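EDTA monooxygenase (EDTA-degrading bacterium BNC1, PDB 5DQP) probably acts as a flavin-dependent monooxygenase that uses FMN and molecular oxygen to break down EDTA, working with a partner flavin reductase. Local coordinates at residues A[57-62]-A[134-139]; A[141-146]-A[214-219]; A[149-154]-A[224-229]; A[246-251]-A[377-382]. One frame throughout, in Å; residues are numbered along the deposited sequence.

Contact 1 (A[57-62]-A[134-139]); sequences DQPQLT and ANYGAA
P59 lays CB and CG of its five-membered ring against the phenol end of Y136, with CB 3.8 Å from Y136 OH and 4.2 Å from Y136 CE2. The proline comes in at the edge of the aromatic ring, near its plane, and the two side chains cross at about a right angle. The hydroxyl keeps its hydrogen-bonding partner elsewhere, in T104 of the second subunit, while the ring also meets F99, so the same hydroxyl that packs against the proline carbons is bonded across the subunit boundary.

Beside it, N135 reaches for the backbone. Its CG stands beside its own N (chi1 -68°), which carries the amide toward residues 57-62, and ND2 gives a fairly straight bond of 3.0 Å to P59 O, at 159°. That oxygen lies in the amide plane, although the N-H meets the carbonyl from 25° out of the carbonyl's own plane. ND2 also donates to a water, 3.2 Å away, which accepts from L61 N at 2.8 Å. An asparagine suits this place because its one nitrogen can serve both acceptors.

Both segments lie beyond the C-terminal ends of parallel strands of a TIM barrel, the end that carries the active site in this fold, and D57 is a predicted FMN ligand. P59 is the centre of an inverse gamma turn, closed by a weak bond from Q60 N to Q58 O. Two glutamine side chains brace the loop further: Q60 NE2 donates to Q58 OE1 at 2.8 Å, and T62 OG1 donates to Q60 OE1 at 2.7 Å.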
loop_
_atom_site.group_PDB
_atom_site.type_symbol
_atom_site.label_atom_id
_atom_site.label_comp_id
_atom_site.label_asym_id
_atom_site.label_seq_id
_atom_site.Cartn_x
_atom_site.Cartn_y
_atom_site.Cartn_z
ATOM N N ASP A 57 11.511 2.522 -4.983
ATOM C CA ASP A 57 10.383 3.258 -5.534
ATOM C C ASP A 57 10.741 4.717 -5.790
ATOM O O ASP A 57 11.509 5.325 -5.047
ATOM C CB ASP A 57 9.162 3.205 -4.612
ATOM C CG ASP A 57 7.951 3.891 -5.227
ATOM O OD1 ASP A 57 7.640 3.551 -6.391
ATOM O OD2 ASP A 57 7.333 4.772 -4.570
ATOM N N GLN A 58 10.160 5.266 -6.857
ATOM C CA GLN A 58 10.073 6.700 -7.081
ATOM C C GLN A 58 8.690 6.906 -7.676
ATOM O O GLN A 58 8.294 6.148 -8.573
ATOM C CB GLN A 58 11.141 7.236 -8.030
ATOM C CG GLN A 58 12.489 7.394 -7.363
ATOM C CD GLN A 58 13.510 7.939 -8.316
ATOM O OE1 GLN A 58 13.178 8.318 -9.439
ATOM N NE2 GLN A 58 14.766 7.977 -7.884
ATOM N N PRO A 59 7.931 7.877 -7.194
ATOM C CA PRO A 59 6.626 8.186 -7.829
ATOM C C PRO A 59 6.789 9.064 -9.070
ATOM O O PRO A 59 6.501 10.260 -9.072
ATOM C CB PRO A 59 5.856 8.884 -6.698
ATOM C CG PRO A 59 6.820 8.932 -5.479
ATOM C CD PRO A 59 8.190 8.668 -5.982
ATOM N N GLN A 60 7.314 8.455 -10.134
ATOM C CA GLN A 60 7.329 9.011 -11.484
ATOM C C GLN A 60 7.414 7.859 -12.484
ATOM O O GLN A 60 7.831 6.748 -12.138
ATOM C CB GLN A 60 8.498 9.977 -11.694
ATOM C CG GLN A 60 9.836 9.455 -11.198
ATOM C CD GLN A 60 10.581 8.602 -12.198
ATOM O OE1 GLN A 60 10.186 8.479 -13.359
ATOM N NE2 GLN A 60 11.680 8.006 -11.750
ATOM N N LEU A 61 6.993 8.136 -13.721
ATOM C CA LEU A 61 7.198 7.252 -14.860
ATOM C C LEU A 61 8.299 7.794 -15.769
ATOM O O LEU A 61 8.259 8.959 -16.174
ATOM C CB LEU A 61 5.914 7.089 -15.666
ATOM C CG LEU A 61 6.057 6.248 -16.939
ATOM C CD1 LEU A 61 6.542 4.852 -16.591
ATOM C CD2 LEU A 61 4.712 6.170 -17.644
ATOM N N THR A 62 9.263 6.941 -16.119
ATOM C CA THR A 62 10.265 7.303 -17.121
ATOM C C THR A 62 10.070 6.440 -18.353
ATOM O O THR A 62 10.567 5.305 -18.406
ATOM C CB THR A 62 11.686 7.153 -16.583
ATOM O OG1 THR A 62 11.832 7.958 -15.413
ATOM C CG2 THR A 62 12.686 7.630 -17.629
ATOM N N ALA A 134 7.445 17.345 -9.436
ATOM C CA ALA A 134 6.410 17.947 -10.280
ATOM C C ALA A 134 5.073 17.215 -10.195
ATOM O O ALA A 134 4.026 17.799 -10.516
ATOM C CB ALA A 134 6.875 17.984 -11.738
ATOM N N ASN A 135 5.083 15.947 -9.802
ATOM C CA ASN A 135 3.844 15.207 -9.575
ATOM C C ASN A 135 3.169 15.616 -8.280
ATOM O O ASN A 135 2.001 15.276 -8.074
ATOM C CB ASN A 135 4.133 13.698 -9.598
ATOM C CG ASN A 135 4.514 13.229 -10.974
ATOM O OD1 ASN A 135 4.090 13.836 -11.950
ATOM N ND2 ASN A 135 5.292 12.150 -11.077
ATOM N N TYR A 136 3.865 16.376 -7.429
ATOM C CA TYR A 136 3.308 16.935 -6.205
ATOM C C TYR A 136 3.293 18.452 -6.217
ATOM O O TYR A 136 3.190 19.068 -5.157
ATOM C CB TYR A 136 4.075 16.413 -4.988
ATOM C CG TYR A 136 3.909 14.913 -4.888
ATOM C CD1 TYR A 136 2.830 14.377 -4.223
ATOM C CD2 TYR A 136 4.794 14.049 -5.525
ATOM C CE1 TYR A 136 2.640 13.026 -4.152
ATOM C CE2 TYR A 136 4.606 12.668 -5.477
ATOM C CZ TYR A 136 3.528 12.168 -4.776
ATOM O OH TYR A 136 3.300 10.823 -4.678
ATOM N N GLY A 137 3.414 19.063 -7.391
ATOM C CA GLY A 137 3.303 20.503 -7.479
ATOM C C GLY A 137 4.425 21.264 -6.823
ATOM O O GLY A 137 4.210 22.392 -6.372
ATOM N N ALA A 138 5.635 20.692 -6.771
ATOM C CA ALA A 138 6.726 21.339 -6.054
ATOM C C ALA A 138 8.018 21.267 -6.859
ATOM O O ALA A 138 8.093 20.684 -7.947
ATOM C CB ALA A 138 6.922 20.717 -4.665
ATOM N N ALA A 139 9.045 21.899 -6.319
ATOM C CA ALA A 139 10.386 21.746 -6.842
ATOM C C ALA A 139 11.228 21.021 -5.798
ATOM O O ALA A 139 10.813 20.831 -4.652
ATOM C CB ALA A 139 10.981 23.109 -7.229
HETATM O O HOH W 1 5.995 10.748 -13.843
#

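Contact 2 (A[141-146]-A[214-219]); sequences ATHDNR and GGSDQG. With SO4 (sulfate ion), chain D.
An anion site formed between the starts of two helices brings H143 and S216 together around a bound sulfate, and both residues are predicted to bind FMN. The sulfate probably comes from the crystallisation liquor; it may mark where the phosphate of the cofactor would sit.

S216 is the N-cap of its helix. Its hydroxyl accepts from G219 N over 3.0 Å, nearly straight at 166°, and donates to sulfate O3, a contact whose 2.5 Å is short enough to leave its exact length doubtful. S216 N adds a second bond to the same oxygen, 3.2 Å long. A serine suits the place because one hydroxyl can accept from the helix and donate to the anion, and the helix start would probably favour a negative group. G214 is equally apt: a side chain here would collide with O3.

H143 comes from across the gap. With CG opposite its backbone N (chi1 -176°), the imidazole reaches over so that CE1 stands 3.3 Å from sulfate O1 and NE2 3.4 Å from S216 OG, both partners lying at the ring's edge. The ND1 side lies over one face of the R146 guanidinium, near its rim, and Y147 meets the ring as well as hydrogen-bonding the sulfate. Q218 packs its CB 3.7 Å from H143 NE2, while its amide crosses the D144 carboxylate at about a right angle.

T142 caps the other helix in the same manner, accepting from N145 N. Helices 143-161 and 217-226 thus begin side by side, the latter just after strand 210-213.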
loop_
_atom_site.group_PDB
_atom_site.type_symbol
_atom_site.label_atom_id
_atom_site.label_comp_id
_atom_site.label_asym_id
_atom_site.label_seq_id
_atom_site.Cartn_x
_atom_site.Cartn_y
_atom_site.Cartn_z
ATOM N N ALA A 141 13.962 20.532 -3.062
ATOM C CA ALA A 141 14.620 21.359 -2.065
ATOM C C ALA A 141 16.136 21.156 -2.129
ATOM O O ALA A 141 16.642 20.211 -2.737
ATOM C CB ALA A 141 14.086 21.031 -0.672
ATOM N N THR A 142 16.874 22.051 -1.482
ATOM C CA THR A 142 18.309 21.833 -1.381
ATOM C C THR A 142 18.594 20.558 -0.595
ATOM O O THR A 142 17.760 20.061 0.169
ATOM C CB THR A 142 19.001 23.001 -0.677
ATOM O OG1 THR A 142 18.556 23.059 0.681
ATOM C CG2 THR A 142 18.701 24.337 -1.367
ATOM N N HIS A 143 19.819 20.061 -0.758
ATOM C CA HIS A 143 20.289 18.891 -0.024
ATOM C C HIS A 143 20.077 19.032 1.489
ATOM O O HIS A 143 19.598 18.103 2.151
ATOM C CB HIS A 143 21.765 18.662 -0.360
ATOM C CG HIS A 143 22.342 17.431 0.255
ATOM N ND1 HIS A 143 22.125 16.171 -0.262
ATOM C CD2 HIS A 143 23.126 17.265 1.347
ATOM C CE1 HIS A 143 22.754 15.281 0.485
ATOM N NE2 HIS A 143 23.369 15.919 1.467
ATOM N N ASP A 144 20.418 20.192 2.054
ATOM C CA ASP A 144 20.298 20.364 3.499
ATOM C C ASP A 144 18.843 20.384 3.956
ATOM O O ASP A 144 18.527 19.880 5.040
ATOM C CB ASP A 144 20.996 21.646 3.944
ATOM C CG ASP A 144 22.508 21.561 3.833
ATOM O OD1 ASP A 144 23.058 20.453 4.027
ATOM O OD2 ASP A 144 23.143 22.603 3.546
ATOM N N ASN A 145 17.943 20.991 3.175
ATOM C CA ASN A 145 16.547 21.066 3.617
ATOM C C ASN A 145 15.855 19.718 3.468
ATOM O O ASN A 145 15.019 19.354 4.298
ATOM C CB ASN A 145 15.778 22.144 2.843
ATOM C CG ASN A 145 16.103 23.555 3.313
ATOM O OD1 ASN A 145 16.642 23.758 4.405
ATOM N ND2 ASN A 145 15.767 24.540 2.486
ATOM N N ARG A 146 16.167 18.989 2.397
ATOM C CA ARG A 146 15.745 17.599 2.249
ATOM C C ARG A 146 15.960 16.805 3.524
ATOM O O ARG A 146 15.057 16.122 4.017
ATOM C CB ARG A 146 16.526 16.937 1.110
ATOM C CG ARG A 146 15.895 17.076 -0.279
ATOM C CD ARG A 146 16.687 16.253 -1.316
ATOM N NE ARG A 146 17.799 17.019 -1.875
ATOM C CZ ARG A 146 18.829 16.488 -2.523
ATOM N NH1 ARG A 146 18.908 15.178 -2.684
ATOM N NH2 ARG A 146 19.794 17.267 -2.993
ATOM N N GLY A 214 22.241 6.140 1.605
ATOM C CA GLY A 214 22.794 7.423 1.200
ATOM C C GLY A 214 24.151 7.762 1.757
ATOM O O GLY A 214 24.273 7.949 2.937
ATOM N N GLY A 215 25.156 7.875 0.907
ATOM C CA GLY A 215 26.525 8.047 1.355
ATOM C C GLY A 215 26.928 9.450 1.759
ATOM O O GLY A 215 28.030 9.624 2.293
ATOM N N SER A 216 26.080 10.453 1.525
ATOM C CA SER A 216 26.418 11.808 1.926
ATOM C C SER A 216 26.516 11.902 3.443
ATOM O O SER A 216 26.015 11.054 4.185
ATOM C CB SER A 216 25.374 12.804 1.420
ATOM O OG SER A 216 24.194 12.756 2.201
ATOM N N ASP A 217 27.156 12.967 3.909
ATOM C CA ASP A 217 27.293 13.134 5.347
ATOM C C ASP A 217 25.940 13.350 6.018
ATOM O O ASP A 217 25.733 12.867 7.134
ATOM C CB ASP A 217 28.249 14.279 5.653
ATOM C CG ASP A 217 29.674 13.985 5.188
ATOM O OD1 ASP A 217 29.974 12.797 4.910
ATOM O OD2 ASP A 217 30.485 14.938 5.101
ATOM N N GLN A 218 25.014 14.056 5.359
ATOM C CA GLN A 218 23.659 14.211 5.893
ATOM C C GLN A 218 22.909 12.881 5.924
ATOM O O GLN A 218 22.163 12.603 6.874
ATOM C CB GLN A 218 22.882 15.230 5.064
ATOM C CG GLN A 218 23.237 16.686 5.353
ATOM C CD GLN A 218 22.673 17.162 6.679
ATOM O OE1 GLN A 218 23.185 16.807 7.744
ATOM N NE2 GLN A 218 21.605 17.961 6.624
ATOM N N GLY A 219 23.063 12.068 4.879
ATOM C CA GLY A 219 22.519 10.723 4.914
ATOM C C GLY A 219 23.099 9.909 6.050
ATOM O O GLY A 219 22.365 9.264 6.807
HETATM S S SO4 D . 22.449 11.212 -0.380
HETATM O O1 SO4 D . 23.140 12.331 -1.024
HETATM O O2 SO4 D . 22.584 10.026 -1.225
HETATM O O3 SO4 D . 23.011 10.930 0.942
HETATM O O4 SO4 D . 21.036 11.563 -0.233
#

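Contact 3 (A[149-154]-A[224-229]); sequences RAEEFL and SRFGEI
E151 OE2 is gripped by two nitrogens of one guanidinium: R225 NH2 donates to it over 2.9 Å, and R225 NE adds a weak bond of 3.2 Å. Together they make a salt bridge, though not the flat, two-oxygen kind. The carboxylate and guanidinium planes stand 69° apart, and NH2 meets the oxygen from above the carboxylate plane. E151 gets there by bending at chi2 (-77°), which swings its acid end toward the other helix. E155 OE2 lies close to the same carboxylate oxygen; the positive charge of R225 would probably ease that repulsion.

The same OE2 sits at the edge of the F226 ring, near its plane and 3.6 Å from CE2, where the slightly positive C-H rim suits an anion. The ring's face is used differently. L154 CB lies 3.5 Å from the ring centroid, only 4° off the normal, a nearly ideal CH-pi contact. A flat ring thus offers an edge to the charged layer and a face to the aliphatic one, and leucine, with no polar atoms, fits the buried side.

The contact joins two neighbouring outer helices of the barrel, 143-161 and 217-226. F153 on the former packs on helix 102-115, whereas F226 ends the latter; beyond it G227 leaves the helical conformation and the chain turns into strand 229-233, which lies next to strand 210-213.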
loop_
_atom_site.group_PDB
_atom_site.type_symbol
_atom_site.label_atom_id
_atom_site.label_comp_id
_atom_site.label_asym_id
_atom_site.label_seq_id
_atom_site.Cartn_x
_atom_site.Cartn_y
_atom_site.Cartn_z
ATOM N N ARG A 149 14.110 18.131 6.707
ATOM C CA ARG A 149 12.725 17.681 6.654
ATOM C C ARG A 149 12.624 16.205 7.002
ATOM O O ARG A 149 11.741 15.797 7.771
ATOM C CB ARG A 149 12.157 17.953 5.264
ATOM C CG ARG A 149 10.738 17.511 5.051
ATOM C CD ARG A 149 10.290 18.041 3.695
ATOM N NE ARG A 149 8.951 17.628 3.327
ATOM C CZ ARG A 149 7.876 18.381 3.524
ATOM N NH1 ARG A 149 6.690 17.937 3.148
ATOM N NH2 ARG A 149 7.991 19.579 4.094
ATOM N N ALA A 150 13.522 15.384 6.430
ATOM C CA ALA A 150 13.485 13.949 6.672
ATOM C C ALA A 150 13.648 13.646 8.149
ATOM O O ALA A 150 13.009 12.728 8.679
ATOM C CB ALA A 150 14.582 13.238 5.883
ATOM N N GLU A 151 14.526 14.393 8.817
ATOM C CA GLU A 151 14.759 14.188 10.230
ATOM C C GLU A 151 13.492 14.471 11.038
ATOM O O GLU A 151 13.139 13.703 11.934
ATOM C CB GLU A 151 15.927 15.058 10.671
ATOM C CG GLU A 151 16.615 14.609 11.943
ATOM C CD GLU A 151 15.818 14.964 13.191
ATOM O OE1 GLU A 151 15.304 16.108 13.268
ATOM O OE2 GLU A 151 15.699 14.096 14.090
ATOM N N GLU A 152 12.778 15.548 10.719
ATOM C CA GLU A 152 11.538 15.834 11.437
ATOM C C GLU A 152 10.456 14.807 11.111
ATOM O O GLU A 152 9.704 14.371 11.996
ATOM C CB GLU A 152 11.057 17.250 11.117
ATOM C CG GLU A 152 9.965 17.724 12.083
ATOM C CD GLU A 152 9.318 19.052 11.704
ATOM O OE1 GLU A 152 8.143 19.248 12.088
ATOM O OE2 GLU A 152 9.971 19.889 11.025
ATOM N N PHE A 153 10.371 14.409 9.842
ATOM C CA PHE A 153 9.450 13.360 9.417
ATOM C C PHE A 153 9.657 12.076 10.224
ATOM O O PHE A 153 8.696 11.438 10.657
ATOM C CB PHE A 153 9.657 13.110 7.914
ATOM C CG PHE A 153 8.591 12.283 7.267
ATOM C CD1 PHE A 153 8.538 10.906 7.451
ATOM C CD2 PHE A 153 7.659 12.871 6.442
ATOM C CE1 PHE A 153 7.570 10.147 6.832
ATOM C CE2 PHE A 153 6.688 12.113 5.842
ATOM C CZ PHE A 153 6.640 10.762 6.030
ATOM N N LEU A 154 10.912 11.666 10.403
ATOM C CA LEU A 154 11.194 10.439 11.135
ATOM C C LEU A 154 10.825 10.571 12.605
ATOM O O LEU A 154 10.323 9.613 13.205
ATOM C CB LEU A 154 12.664 10.057 10.979
ATOM C CG LEU A 154 12.986 9.137 9.793
ATOM C CD1 LEU A 154 12.251 7.822 9.980
ATOM C CD2 LEU A 154 12.569 9.764 8.522
ATOM N N SER A 224 22.534 7.387 11.354
ATOM C CA SER A 224 23.014 7.161 12.716
ATOM C C SER A 224 21.889 7.337 13.728
ATOM O O SER A 224 21.926 6.726 14.802
ATOM C CB SER A 224 24.189 8.099 13.036
ATOM O OG SER A 224 23.752 9.448 13.213
ATOM N N ARG A 225 20.867 8.141 13.388
ATOM C CA ARG A 225 19.735 8.438 14.270
ATOM C C ARG A 225 18.582 7.456 14.103
ATOM O O ARG A 225 17.954 7.066 15.092
ATOM C CB ARG A 225 19.228 9.872 14.026
ATOM C CG ARG A 225 20.283 10.957 14.312
ATOM C CD ARG A 225 19.776 12.395 14.095
ATOM N NE ARG A 225 18.463 12.595 14.700
ATOM C CZ ARG A 225 18.247 12.768 16.003
ATOM N NH1 ARG A 225 19.266 12.776 16.854
ATOM N NH2 ARG A 225 17.011 12.930 16.460
ATOM N N PHE A 226 18.291 7.050 12.868
ATOM C CA PHE A 226 17.094 6.282 12.557
ATOM C C PHE A 226 17.321 5.006 11.760
ATOM O O PHE A 226 16.431 4.159 11.756
ATOM C CB PHE A 226 16.103 7.154 11.783
ATOM C CG PHE A 226 15.621 8.326 12.564
ATOM C CD1 PHE A 226 14.732 8.145 13.605
ATOM C CD2 PHE A 226 16.077 9.605 12.278
ATOM C CE1 PHE A 226 14.288 9.230 14.356
ATOM C CE2 PHE A 226 15.646 10.686 13.024
ATOM C CZ PHE A 226 14.750 10.501 14.056
ATOM N N GLY A 227 18.456 4.837 11.088
ATOM C CA GLY A 227 18.635 3.687 10.216
ATOM C C GLY A 227 19.052 2.463 11.009
ATOM O O GLY A 227 19.966 2.523 11.834
ATOM N N GLU A 228 18.356 1.357 10.789
ATOM C CA GLU A 228 18.751 0.093 11.394
ATOM C C GLU A 228 19.404 -0.813 10.383
ATOM O O GLU A 228 20.240 -1.645 10.748
ATOM C CB GLU A 228 17.531 -0.600 11.995
ATOM C CG GLU A 228 16.727 0.391 12.795
ATOM C CD GLU A 228 15.496 -0.202 13.433
ATOM O OE1 GLU A 228 14.371 0.065 12.940
ATOM O OE2 GLU A 228 15.661 -0.926 14.434
ATOM N N ILE A 229 19.019 -0.662 9.120
ATOM C CA ILE A 229 19.725 -1.256 8.001
ATOM C C ILE A 229 20.180 -0.136 7.084
ATOM O O ILE A 229 19.414 0.787 6.774
ATOM C CB ILE A 229 18.866 -2.257 7.215
ATOM C CG1 ILE A 229 18.152 -3.231 8.151
ATOM C CG2 ILE A 229 19.743 -2.985 6.207
ATOM C CD1 ILE A 229 17.213 -4.184 7.401
#

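Contact 4 (A[246-251]-A[377-382]); sequences EARAAA and AADGFV
R248 and D379 come from opposite directions and meet at the edge of the guanidinium, the arginine from an outer helix of the TIM barrel and the aspartate from the residue just before its barrel strand 380-383. Their flat groups are nearly coplanar, with 25° between the guanidinium and carboxylate planes. In this arrangement R248 NH2 donates to D379 OD1 over 3.0 Å. The acceptor lies within 4° of the guanidinium plane and is met on its syn lone pair, the side facing the other carboxylate oxygen. At 141° the N-H points somewhat off the oxygen, and a single nitrogen makes the direct link, so the salt bridge is one-pronged.

Length explains the choice of arginine. The nearest CA atoms of the two segments, those of R248 and D379, are 11.3 Å apart, and the side chain spans the distance because it is fully extended from CG to NE. The small alanines beside it pack inward, A247 on V263 and I230 of the barrel strands and A251 on S260 and T261 of the loop before strand 262-271; their size is consistent with a close approach of the helix.

The charged ends have further partners. R248 NH1 forms a salt bridge with E376, so the guanidinium is held between two acids of the same connection. D379 OD2 accepts from V263 N of strand 262-271; a short acid suits the place just before its own strand begins, where the carboxylate can reach the neighbouring strand's backbone. A water completes the bridge, accepting from R248 NE at 2.9 Å and donating to D379 OD2 at 2.6 Å.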
loop_
_atom_site.group_PDB
_atom_site.type_symbol
_atom_site.label_atom_id
_atom_site.label_comp_id
_atom_site.label_asym_id
_atom_site.label_seq_id
_atom_site.Cartn_x
_atom_site.Cartn_y
_atom_site.Cartn_z
ATOM N N GLU A 246 32.533 3.034 10.664
ATOM C CA GLU A 246 31.986 4.381 10.848
ATOM C C GLU A 246 30.479 4.383 11.068
ATOM O O GLU A 246 29.972 5.254 11.782
ATOM C CB GLU A 246 32.303 5.271 9.638
ATOM C CG GLU A 246 33.787 5.580 9.461
ATOM C CD GLU A 246 34.066 6.474 8.262
ATOM O OE1 GLU A 246 35.245 6.559 7.849
ATOM O OE2 GLU A 246 33.110 7.091 7.734
ATOM N N ALA A 247 29.744 3.452 10.454
ATOM C CA ALA A 247 28.309 3.352 10.728
ATOM C C ALA A 247 28.077 2.944 12.172
ATOM O O ALA A 247 27.263 3.549 12.883
ATOM C CB ALA A 247 27.639 2.355 9.776
ATOM N N ARG A 248 28.787 1.911 12.622
ATOM C CA ARG A 248 28.611 1.449 13.993
ATOM C C ARG A 248 29.001 2.529 14.985
ATOM O O ARG A 248 28.343 2.699 16.015
ATOM C CB ARG A 248 29.447 0.201 14.246
ATOM C CG ARG A 248 28.976 -0.968 13.455
ATOM C CD ARG A 248 29.857 -2.154 13.720
ATOM N NE ARG A 248 29.420 -3.319 12.967
ATOM C CZ ARG A 248 30.058 -4.485 12.980
ATOM N NH1 ARG A 248 31.144 -4.626 13.728
ATOM N NH2 ARG A 248 29.619 -5.503 12.246
ATOM N N ALA A 249 30.084 3.259 14.699
ATOM C CA ALA A 249 30.534 4.297 15.618
ATOM C C ALA A 249 29.557 5.460 15.648
ATOM O O ALA A 249 29.300 6.033 16.713
ATOM C CB ALA A 249 31.936 4.775 15.238
ATOM N N ALA A 250 28.998 5.826 14.491
ATOM C CA ALA A 250 28.054 6.939 14.458
ATOM C C ALA A 250 26.776 6.593 15.221
ATOM O O ALA A 250 26.204 7.441 15.920
ATOM C CB ALA A 250 27.755 7.320 13.006
ATOM N N ALA A 251 26.329 5.345 15.117
ATOM C CA ALA A 251 25.133 4.930 15.828
ATOM C C ALA A 251 25.371 4.946 17.333
ATOM O O ALA A 251 24.576 5.505 18.098
ATOM C CB ALA A 251 24.710 3.534 15.359
ATOM N N ALA A 377 33.377 -6.296 6.306
ATOM C CA ALA A 377 33.049 -5.291 5.311
ATOM C C ALA A 377 31.564 -5.283 4.992
ATOM O O ALA A 377 31.125 -4.488 4.153
ATOM C CB ALA A 377 33.854 -5.515 4.032
ATOM N N ALA A 378 30.789 -6.131 5.664
ATOM C CA ALA A 378 29.367 -6.320 5.398
ATOM C C ALA A 378 28.768 -7.143 6.527
ATOM O O ALA A 378 29.427 -8.037 7.062
ATOM C CB ALA A 378 29.166 -7.048 4.065
ATOM N N ASP A 379 27.518 -6.846 6.884
ATOM C CA ASP A 379 26.746 -7.776 7.703
ATOM C C ASP A 379 25.877 -8.717 6.865
ATOM O O ASP A 379 25.238 -9.617 7.424
ATOM C CB ASP A 379 25.875 -7.002 8.703
ATOM C CG ASP A 379 26.706 -6.054 9.575
ATOM O OD1 ASP A 379 27.442 -6.561 10.453
ATOM O OD2 ASP A 379 26.655 -4.815 9.365
ATOM N N GLY A 380 25.844 -8.508 5.559
ATOM C CA GLY A 380 25.010 -9.259 4.649
ATOM C C GLY A 380 24.941 -8.456 3.369
ATOM O O GLY A 380 25.690 -7.503 3.198
ATOM N N PHE A 381 24.024 -8.844 2.476
ATOM C CA PHE A 381 24.029 -8.243 1.148
ATOM C C PHE A 381 22.620 -8.083 0.605
ATOM O O PHE A 381 21.715 -8.839 0.953
ATOM C CB PHE A 381 24.875 -9.064 0.148
ATOM C CG PHE A 381 26.288 -9.280 0.622
ATOM C CD1 PHE A 381 26.596 -10.349 1.451
ATOM C CD2 PHE A 381 27.284 -8.384 0.292
ATOM C CE1 PHE A 381 27.880 -10.539 1.910
ATOM C CE2 PHE A 381 28.568 -8.569 0.738
ATOM C CZ PHE A 381 28.858 -9.656 1.570
ATOM N N VAL A 382 22.457 -7.074 -0.247
ATOM C CA VAL A 382 21.275 -6.911 -1.084
ATOM C C VAL A 382 21.620 -7.457 -2.464
ATOM O O VAL A 382 22.517 -6.938 -3.138
ATOM C CB VAL A 382 20.828 -5.439 -1.178
ATOM C CG1 VAL A 382 19.378 -5.360 -1.671
ATOM C CG2 VAL A 382 21.028 -4.656 0.168
HETATM O O HOH W 2 26.992 -3.369 11.442
#

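Overall arrangement
From the N terminus, contact 1 closes first, bringing the loop after strand 52-55 against the end of helix 130-135. The chain then enters helix 143-161, where contacts 2 and 3 both begin; they close on successive parts of helix 217-226, so they cross, and they join the two helices at their starts and farther along. Their centres are 12 Å apart. Contact 4 closes last, linking helix 237-253 to strand 380-383 across 125 residues. It lies on the other side of the chain's centre from contact 1, about 31 Å between centres, yet touches contact 3, where S224 CB packs on A250 O.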